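Local atomic coordinates of hypothetical protein XAC2396 (Xanthomonas axonopodis pv. citri, PDB entry 2G3W), a protein that is of unknown function, although its compact fold is built around a variation of the PD-(D/E)XK nuclease motif, which hints at a nuclease-like ancestry. Residues D37-V42 with I105-Q110; S90-A95 with G124-L129. All blocks are in the same frame, centred on the assembly; numbering follows the deposited sequence. Where two conformers were deposited one is given.

Contact 1. Residues D37-V42 with I105-Q110; sequences DERLMV and IGYGGQ
Glu38 OE2 lies at the edge of the Tyr107 ring, near its plane and 3.8 Å from Tyr107 CD2, and is held there by two polar partners. A water 2.9 Å from Glu38 OE2 donates to it and also to the carbonyl oxygen of Tyr107; the water's 2.5 Å distance to Tyr107 O is short enough to be doubtful in value. Thr139 OG1, in helix 136-143, supplies the second hydrogen bond. The Glu38 chain runs fully extended, which carries its carboxylate past CE2 toward the base of the ring; carboxylate and ring planes stand 65° apart. Val42, one helical turn on, takes the ring from above: its CG2 is 4.0 Å from the centroid of the Tyr107 ring and 14° off the ring normal, a CH-pi contact over one face. With CG1 of Val42 anti to its own nitrogen (chi1 173°), CG2 lies over the ring of Tyr107, while CG1 touches both Tyr107 CD1, at 4.0 Å, and Ile105 CG2, at 4.2 Å. The contact thus docks the first turns of helix 37-49 on the end of strand 101-106, an inner strand of the mixed sheet flanked by parallel strands 78-84 and 129-133, and on the turn that leads to Gly109, N-cap of helix 110-123. The far end of the tyrosine meets Arg39 through carbon: Arg39 CG is 3.2 Å from Tyr107 OH, and the two side chains cross at about a right angle. Extended from CG to NE, Arg39 passes the hydroxyl and delivers its guanidinium to salt bridges with Asp68 and Glu35. At another point of the ring edge, in its plane, sits Ile105 O.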
ATOM      1  N   ASP A  37      15.833 -15.048  17.930  1.00 34.04           N
ATOM      2  CA  ASP A  37      16.703 -14.102  17.202  1.00 33.74           C
ATOM      3  C   ASP A  37      15.971 -13.382  16.066  1.00 32.84           C
ATOM      4  O   ASP A  37      16.106 -12.171  15.886  1.00 33.65           O
ATOM      5  CB  ASP A  37      17.916 -14.847  16.646  1.00 33.41           C
ATOM      6  CG  ASP A  37      18.851 -15.319  17.724  1.00 32.88           C
ATOM      7  OD1 ASP A  37      18.672 -14.995  18.925  1.00 32.93           O
ATOM      8  OD2 ASP A  37      19.799 -16.015  17.363  1.00 35.55           O
ATOM      9  N   GLU A  38      15.201 -14.142  15.290  1.00 32.71           N
ATOM     10  CA  GLU A  38      14.352 -13.587  14.242  1.00 31.09           C
ATOM     11  C   GLU A  38      13.402 -12.495  14.787  1.00 30.96           C
ATOM     12  O   GLU A  38      13.354 -11.411  14.235  1.00 31.23           O
ATOM     13  CB  GLU A  38      13.529 -14.698  13.583  1.00 32.04           C
ATOM     14  CG  GLU A  38      12.550 -14.209  12.501  1.00 29.73           C
ATOM     15  CD  GLU A  38      11.775 -15.347  11.798  1.00 32.57           C
ATOM     16  OE1 GLU A  38      11.751 -16.485  12.307  1.00 32.67           O
ATOM     17  OE2 GLU A  38      11.184 -15.105  10.725  1.00 33.61           O
ATOM     18  N   ARG A  39      12.638 -12.784  15.843  1.00 31.07           N
ATOM     19  CA  ARG A  39      11.694 -11.780  16.409  1.00 30.52           C
ATOM     20  C   ARG A  39      12.452 -10.569  16.899  1.00 30.18           C
ATOM     21  O   ARG A  39      12.016  -9.430  16.665  1.00 30.90           O
ATOM     22  CB  ARG A  39      10.911 -12.349  17.595  1.00 30.78           C
ATOM     23  CG  ARG A  39       9.694 -11.485  17.969  1.00 30.41           C
ATOM     24  CD  ARG A  39       8.977 -12.112  19.160  1.00 36.08           C
ATOM     25  NE  ARG A  39       7.753 -11.385  19.499  1.00 39.30           N
ATOM     26  CZ  ARG A  39       7.711 -10.188  20.076  1.00 43.32           C
ATOM     27  NH1 ARG A  39       8.848  -9.556  20.428  1.00 42.07           N
ATOM     28  NH2 ARG A  39       6.519  -9.631  20.330  1.00 42.57           N
ATOM     29  N   LEU A  40      13.602 -10.784  17.552  1.00 30.24           N
ATOM     30  CA  LEU A  40      14.405  -9.621  18.000  1.00 30.23           C
ATOM     31  C   LEU A  40      14.794  -8.716  16.821  1.00 29.69           C
ATOM     32  O   LEU A  40      14.720  -7.474  16.894  1.00 30.51           O
ATOM     33  CB  LEU A  40      15.645 -10.074  18.794  1.00 30.75           C
ATOM     34  CG  LEU A  40      16.232  -8.809  19.421  1.00 32.49           C
ATOM     35  CD1 LEU A  40      16.149  -8.834  20.898  1.00 32.98           C
ATOM     36  CD2 LEU A  40      17.615  -8.462  18.890  1.00 33.59           C
HETATM   37  N   MSE A  41      15.219  -9.318  15.724  1.00 29.33           N
HETATM   38  CA  MSE A  41      15.647  -8.534  14.573  1.00 30.59           C
HETATM   39  C   MSE A  41      14.444  -7.851  13.879  1.00 29.74           C
HETATM   40  O   MSE A  41      14.572  -6.760  13.322  1.00 31.04           O
HETATM   41  CB  MSE A  41      16.509  -9.378  13.578  1.00 31.01           C
HETATM   42  CG  MSE A  41      17.836  -9.904  14.183  1.00 32.88           C
HETATM   43 SE   MSE A  41      18.982  -8.428  14.664  0.80 35.58          SE
HETATM   44  CE  MSE A  41      19.342  -7.796  12.874  1.00 35.29           C
ATOM     45  N   VAL A  42      13.286  -8.476  13.932  1.00 31.11           N
ATOM     46  CA  VAL A  42      12.047  -7.839  13.429  1.00 30.63           C
ATOM     47  C   VAL A  42      11.745  -6.614  14.306  1.00 31.65           C
ATOM     48  O   VAL A  42      11.347  -5.556  13.771  1.00 31.50           O
ATOM     49  CB  VAL A  42      10.833  -8.789  13.402  1.00 31.96           C
ATOM     50  CG1 VAL A  42       9.525  -8.035  13.035  1.00 31.19           C
ATOM     51  CG2 VAL A  42      11.032  -9.900  12.354  1.00 30.05           C
ATOM     52  N   ILE A 105       2.734  -5.756  12.714  1.00 33.81           N
ATOM     53  CA  ILE A 105       3.799  -6.150  11.771  1.00 34.23           C
ATOM     54  C   ILE A 105       3.875  -7.677  11.774  1.00 34.02           C
ATOM     55  O   ILE A 105       4.370  -8.265  12.716  1.00 33.63           O
ATOM     56  CB  ILE A 105       5.138  -5.528  12.193  1.00 34.73           C
ATOM     57  CG1 ILE A 105       5.021  -3.999  12.153  1.00 35.81           C
ATOM     58  CG2 ILE A 105       6.337  -6.022  11.276  1.00 36.90           C
ATOM     59  CD1 ILE A 105       6.315  -3.252  12.558  1.00 34.30           C
ATOM     60  N   GLY A 106       3.286  -8.314  10.781  1.00 33.03           N
ATOM     61  CA  GLY A 106       3.370  -9.772  10.666  1.00 33.51           C
ATOM     62  C   GLY A 106       4.537 -10.247   9.802  1.00 33.64           C
ATOM     63  O   GLY A 106       5.029  -9.506   8.949  1.00 35.42           O
ATOM     64  N   TYR A 107       4.979 -11.493  10.039  1.00 33.13           N
ATOM     65  CA  TYR A 107       6.180 -12.001   9.399  1.00 33.83           C
ATOM     66  C   TYR A 107       6.187 -13.535   9.348  1.00 33.65           C
ATOM     67  O   TYR A 107       7.242 -14.143   9.251  1.00 31.85           O
ATOM     68  CB  TYR A 107       7.438 -11.391  10.066  1.00 33.65           C
ATOM     69  CG  TYR A 107       7.623 -11.737  11.524  1.00 33.59           C
ATOM     70  CD1 TYR A 107       6.942 -11.039  12.535  1.00 35.26           C
ATOM     71  CD2 TYR A 107       8.471 -12.762  11.904  1.00 32.72           C
ATOM     72  CE1 TYR A 107       7.076 -11.412  13.881  1.00 33.32           C
ATOM     73  CE2 TYR A 107       8.647 -13.098  13.237  1.00 36.14           C
ATOM     74  CZ  TYR A 107       7.950 -12.419  14.207  1.00 34.21           C
ATOM     75  OH  TYR A 107       8.135 -12.766  15.497  1.00 35.11           O
ATOM     76  N   GLY A 108       4.995 -14.153   9.338  1.00 32.68           N
ATOM     77  CA  GLY A 108       4.904 -15.589   9.617  1.00 34.47           C
ATOM     78  C   GLY A 108       4.610 -16.430   8.388  1.00 35.56           C
ATOM     79  O   GLY A 108       4.325 -17.606   8.527  1.00 36.44           O
ATOM     80  N   GLY A 109       4.678 -15.824   7.194  1.00 34.81           N
ATOM     81  CA  GLY A 109       4.643 -16.596   5.956  1.00 34.83           C
ATOM     82  C   GLY A 109       3.191 -16.951   5.654  1.00 34.98           C
ATOM     83  O   GLY A 109       2.328 -16.109   5.787  1.00 34.35           O
ATOM     84  N   GLN A 110       2.912 -18.199   5.299  1.00 34.73           N
ATOM     85  CA  GLN A 110       1.537 -18.589   4.991  1.00 35.84           C
ATOM     86  C   GLN A 110       0.518 -18.256   6.097  1.00 36.04           C
ATOM     87  O   GLN A 110      -0.627 -17.889   5.810  1.00 35.79           O
ATOM     88  CB  GLN A 110       1.470 -20.088   4.657  1.00 36.20           C
ATOM     89  CG  GLN A 110       1.905 -20.416   3.237  0.50 37.93           C
ATOM     90  CD  GLN A 110       0.778 -20.303   2.209  0.50 39.36           C
ATOM     91  OE1 GLN A 110      -0.159 -19.507   2.362  0.50 39.37           O
ATOM     92  NE2 GLN A 110       0.872 -21.111   1.149  0.50 39.74           N
TER
HETATM   93  O   HOH W   1       8.477 -16.012  10.461  1.00 29.84           O

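Contact 2. Residues S90-A95 with G124-L129; sequences SRVRKA and GRYRNL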
ATOM      1  N   SER A  90      -8.811  -9.246  20.067  1.00 36.52           N
ATOM      2  CA  SER A  90      -8.991  -8.398  21.244  1.00 35.86           C
ATOM      3  C   SER A  90      -7.781  -7.498  21.423  1.00 34.80           C
ATOM      4  O   SER A  90      -7.909  -6.376  21.897  1.00 33.84           O
ATOM      5  CB  SER A  90      -9.166  -9.244  22.488  1.00 35.78           C
ATOM      6  OG  SER A  90     -10.488  -9.774  22.547  1.00 39.11           O
ATOM      7  N   ARG A  91      -6.611  -8.024  21.082  1.00 34.20           N
ATOM      8  CA  ARG A  91      -5.365  -7.266  21.136  1.00 34.88           C
ATOM      9  C   ARG A  91      -5.410  -6.212  20.015  1.00 34.62           C
ATOM     10  O   ARG A  91      -5.010  -5.074  20.214  1.00 33.12           O
ATOM     11  CB  ARG A  91      -4.180  -8.207  20.929  1.00 35.36           C
ATOM     12  CG  ARG A  91      -2.994  -8.027  21.871  1.00 40.39           C
ATOM     13  CD  ARG A  91      -2.600  -6.546  22.096  1.00 41.99           C
ATOM     14  NE  ARG A  91      -1.162  -6.331  22.330  1.00 40.15           N
ATOM     15  CZ  ARG A  91      -0.595  -6.058  23.504  1.00 44.37           C
ATOM     16  NH1 ARG A  91      -1.317  -5.954  24.611  1.00 45.37           N
ATOM     17  NH2 ARG A  91       0.721  -5.893  23.576  1.00 47.53           N
ATOM     18  N   VAL A  92      -5.946  -6.576  18.853  1.00 33.82           N
ATOM     19  CA  VAL A  92      -6.051  -5.585  17.771  1.00 34.64           C
ATOM     20  C   VAL A  92      -7.027  -4.482  18.174  1.00 34.74           C
ATOM     21  O   VAL A  92      -6.713  -3.288  18.051  1.00 34.82           O
ATOM     22  CB  VAL A  92      -6.386  -6.214  16.407  1.00 34.99           C
ATOM     23  CG1 VAL A  92      -6.572  -5.127  15.351  1.00 34.33           C
ATOM     24  CG2 VAL A  92      -5.245  -7.071  15.971  1.00 35.01           C
ATOM     25  N   ARG A  93      -8.194  -4.875  18.698  1.00 34.06           N
ATOM     26  CA  ARG A  93      -9.201  -3.907  19.102  0.50 34.37           C
ATOM     27  C   ARG A  93      -8.657  -2.929  20.134  1.00 34.44           C
ATOM     28  O   ARG A  93      -8.847  -1.729  20.002  1.00 34.08           O
ATOM     29  CB  ARG A  93     -10.451  -4.601  19.641  0.50 33.63           C
ATOM     30  CG  ARG A  93     -11.660  -3.698  19.658  0.50 33.10           C
ATOM     31  CD  ARG A  93     -12.802  -4.287  20.452  0.50 30.75           C
ATOM     32  NE  ARG A  93     -12.436  -4.677  21.817  0.50 26.67           N
ATOM     33  CZ  ARG A  93     -12.130  -3.833  22.801  0.50 27.74           C
ATOM     34  NH1 ARG A  93     -12.109  -2.520  22.589  0.50 27.54           N
ATOM     35  NH2 ARG A  93     -11.836  -4.305  24.006  0.50 26.10           N
ATOM     36  N   LYS A  94      -7.996  -3.470  21.158  1.00 35.30           N
ATOM     37  CA  LYS A  94      -7.374  -2.700  22.235  1.00 36.12           C
ATOM     38  C   LYS A  94      -6.380  -1.673  21.686  1.00 36.12           C
ATOM     39  O   LYS A  94      -6.413  -0.487  22.065  1.00 35.83           O
ATOM     40  CB  LYS A  94      -6.635  -3.640  23.199  1.00 35.29           C
ATOM     41  CG  LYS A  94      -5.895  -2.904  24.357  1.00 37.84           C
ATOM     42  CD  LYS A  94      -4.668  -3.661  24.904  1.00 37.01           C
ATOM     43  N   ALA A  95      -5.493  -2.116  20.794  1.00 35.56           N
ATOM     44  CA  ALA A  95      -4.462  -1.194  20.310  1.00 35.07           C
ATOM     45  C   ALA A  95      -5.089   0.002  19.558  1.00 34.63           C
ATOM     46  O   ALA A  95      -4.700   1.147  19.781  1.00 33.74           O
ATOM     47  CB  ALA A  95      -3.446  -1.929  19.453  1.00 35.56           C
ATOM     48  N   GLY A 124     -11.241  -3.768   8.306  1.00 38.76           N
ATOM     49  CA  GLY A 124     -11.773  -2.544   7.685  1.00 37.55           C
ATOM     50  C   GLY A 124     -12.620  -1.694   8.631  1.00 36.43           C
ATOM     51  O   GLY A 124     -12.841  -0.511   8.352  1.00 36.54           O
ATOM     52  N   ARG A 125     -13.077  -2.285   9.749  1.00 34.51           N
ATOM     53  CA  ARG A 125     -13.855  -1.563  10.818  1.00 32.93           C
ATOM     54  C   ARG A 125     -12.964  -0.544  11.552  1.00 31.86           C
ATOM     55  O   ARG A 125     -13.462   0.323  12.284  1.00 31.56           O
ATOM     56  CB  ARG A 125     -14.417  -2.558  11.861  1.00 32.52           C
ATOM     57  CG  ARG A 125     -13.308  -3.333  12.626  1.00 32.40           C
ATOM     58  CD  ARG A 125     -13.801  -4.381  13.623  1.00 33.52           C
ATOM     59  NE  ARG A 125     -14.188  -3.777  14.913  1.00 35.33           N
ATOM     60  CZ  ARG A 125     -14.647  -4.454  15.971  1.00 35.47           C
ATOM     61  NH1 ARG A 125     -14.782  -5.776  15.923  1.00 35.36           N
ATOM     62  NH2 ARG A 125     -14.968  -3.812  17.087  1.00 35.94           N
ATOM     63  N   TYR A 126     -11.650  -0.642  11.377  1.00 31.38           N
ATOM     64  CA  TYR A 126     -10.721   0.298  12.060  1.00 31.67           C
ATOM     65  C   TYR A 126     -10.178   1.354  11.106  1.00 32.58           C
ATOM     66  O   TYR A 126      -9.827   1.021   9.984  1.00 33.93           O
ATOM     67  CB  TYR A 126      -9.544  -0.441  12.710  1.00 31.58           C
ATOM     68  CG  TYR A 126      -9.959  -1.530  13.687  1.00 32.09           C
ATOM     69  CD1 TYR A 126     -10.518  -1.205  14.924  1.00 31.71           C
ATOM     70  CD2 TYR A 126      -9.733  -2.858  13.393  1.00 32.28           C
ATOM     71  CE1 TYR A 126     -10.900  -2.187  15.820  1.00 32.93           C
ATOM     72  CE2 TYR A 126     -10.071  -3.854  14.290  1.00 29.54           C
ATOM     73  CZ  TYR A 126     -10.677  -3.502  15.501  1.00 32.76           C
ATOM     74  OH  TYR A 126     -11.061  -4.477  16.384  1.00 31.93           O
ATOM     75  N   ARG A 127     -10.078   2.609  11.544  1.00 31.81           N
ATOM     76  CA  ARG A 127      -9.553   3.676  10.660  1.00 31.57           C
ATOM     77  C   ARG A 127      -8.107   4.166  11.006  1.00 32.01           C
ATOM     78  O   ARG A 127      -7.499   4.944  10.255  1.00 30.91           O
ATOM     79  CB  ARG A 127     -10.575   4.841  10.524  1.00 32.72           C
ATOM     80  CG  ARG A 127     -10.665   5.728  11.778  1.00 33.66           C
ATOM     81  CD  ARG A 127     -11.584   6.948  11.626  0.25 30.11           C
ATOM     82  NE  ARG A 127     -11.702   7.500  10.268  0.25 25.60           N
ATOM     83  CZ  ARG A 127     -10.961   8.487   9.761  0.25 22.88           C
ATOM     84  NH1 ARG A 127      -9.997   9.046  10.470  0.25 20.06           N
ATOM     85  NH2 ARG A 127     -11.177   8.902   8.520  0.25 21.73           N
ATOM     86  N   ASN A 128      -7.556   3.689  12.123  1.00 30.86           N
ATOM     87  CA  ASN A 128      -6.264   4.168  12.622  1.00 32.43           C
ATOM     88  C   ASN A 128      -5.280   3.018  12.722  1.00 32.19           C
ATOM     89  O   ASN A 128      -4.290   3.072  13.452  1.00 32.84           O
ATOM     90  CB  ASN A 128      -6.431   4.865  13.974  1.00 32.35           C
ATOM     91  CG  ASN A 128      -6.936   3.919  15.082  1.00 34.05           C
ATOM     92  OD1 ASN A 128      -7.702   2.990  14.827  1.00 32.75           O
ATOM     93  ND2 ASN A 128      -6.514   4.184  16.322  1.00 34.87           N
ATOM     94  N   LEU A 129      -5.562   1.973  11.971  1.00 31.96           N
ATOM     95  CA  LEU A 129      -4.755   0.767  11.976  1.00 32.12           C
ATOM     96  C   LEU A 129      -3.873   0.692  10.742  1.00 31.92           C
ATOM     97  O   LEU A 129      -4.318   0.977   9.641  1.00 31.28           O
ATOM     98  CB  LEU A 129      -5.691  -0.448  12.012  1.00 32.78           C
ATOM     99  CG  LEU A 129      -5.074  -1.852  11.888  1.00 35.20           C
ATOM    100  CD1 LEU A 129      -4.079  -2.120  12.999  1.00 30.83           C
ATOM    101  CD2 LEU A 129      -6.233  -2.864  11.944  1.00 31.08           C
TER
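Tyr126 OH lies 3.3 Å from Arg93 CB and equally close to the alpha carbon of the same arginine, putting the phenol end against the backbone of helix 89-98. The two side chains cross obliquely, and the end of Arg93, which was deposited in two conformers, leads away from the loop. On the buried side Val92 CG1 touches Tyr126 CE2 at 3.9 Å and Leu129 CD2 at 4.1 Å. Trans placement of that methyl relative to the valine nitrogen (chi1 176°) brings it to both neighbours, the leucine being crossed at about a right angle. The tyrosine is backed from its own segment: Arg125 CG sits over the centre of one ring face, 3.6 Å above the plane, while the bend in the Arg125 chain at chi3 (-82°) returns its guanidinium so that Tyr126 OH lies over the centre of one of its faces. Farther out, Asn128 ND2 fixes the loop by hydrogen bonds to the backbone oxygens of Cys96 and Arg100, at the end of helix 89-98 and just beyond it, and the backbone of Asn128 pairs with that of Ala102. Cys96 itself packs on Tyr126 and Leu129. Helix 89-98 connects parallel strands 78-84 and 101-106, and the loop closes the next connection, from helix 110-123 into strand 129-133: the packing joins two consecutive beta-alpha-beta crossovers that share strand 101-106.

Contact 1 and contact 2 do not touch: their centres are 20 Å apart and their nearest atoms about 8 Å. Along the chain their segments alternate, 90-95 being followed by 105-110 and then 124-129, so strand 101-106 and helix 110-123 run from one site to the other. Strand 78-84 is a further bridge, since Asp83 shares backbone hydrogen bonding with Ile105 of contact 1 and forms a salt bridge with Arg91 in the helix of contact 2. Contact 1 lies nearer the middle of the chain, its centre about 9 Å from the chain's centre, against about 17 Å for contact 2, which sits toward the periphery.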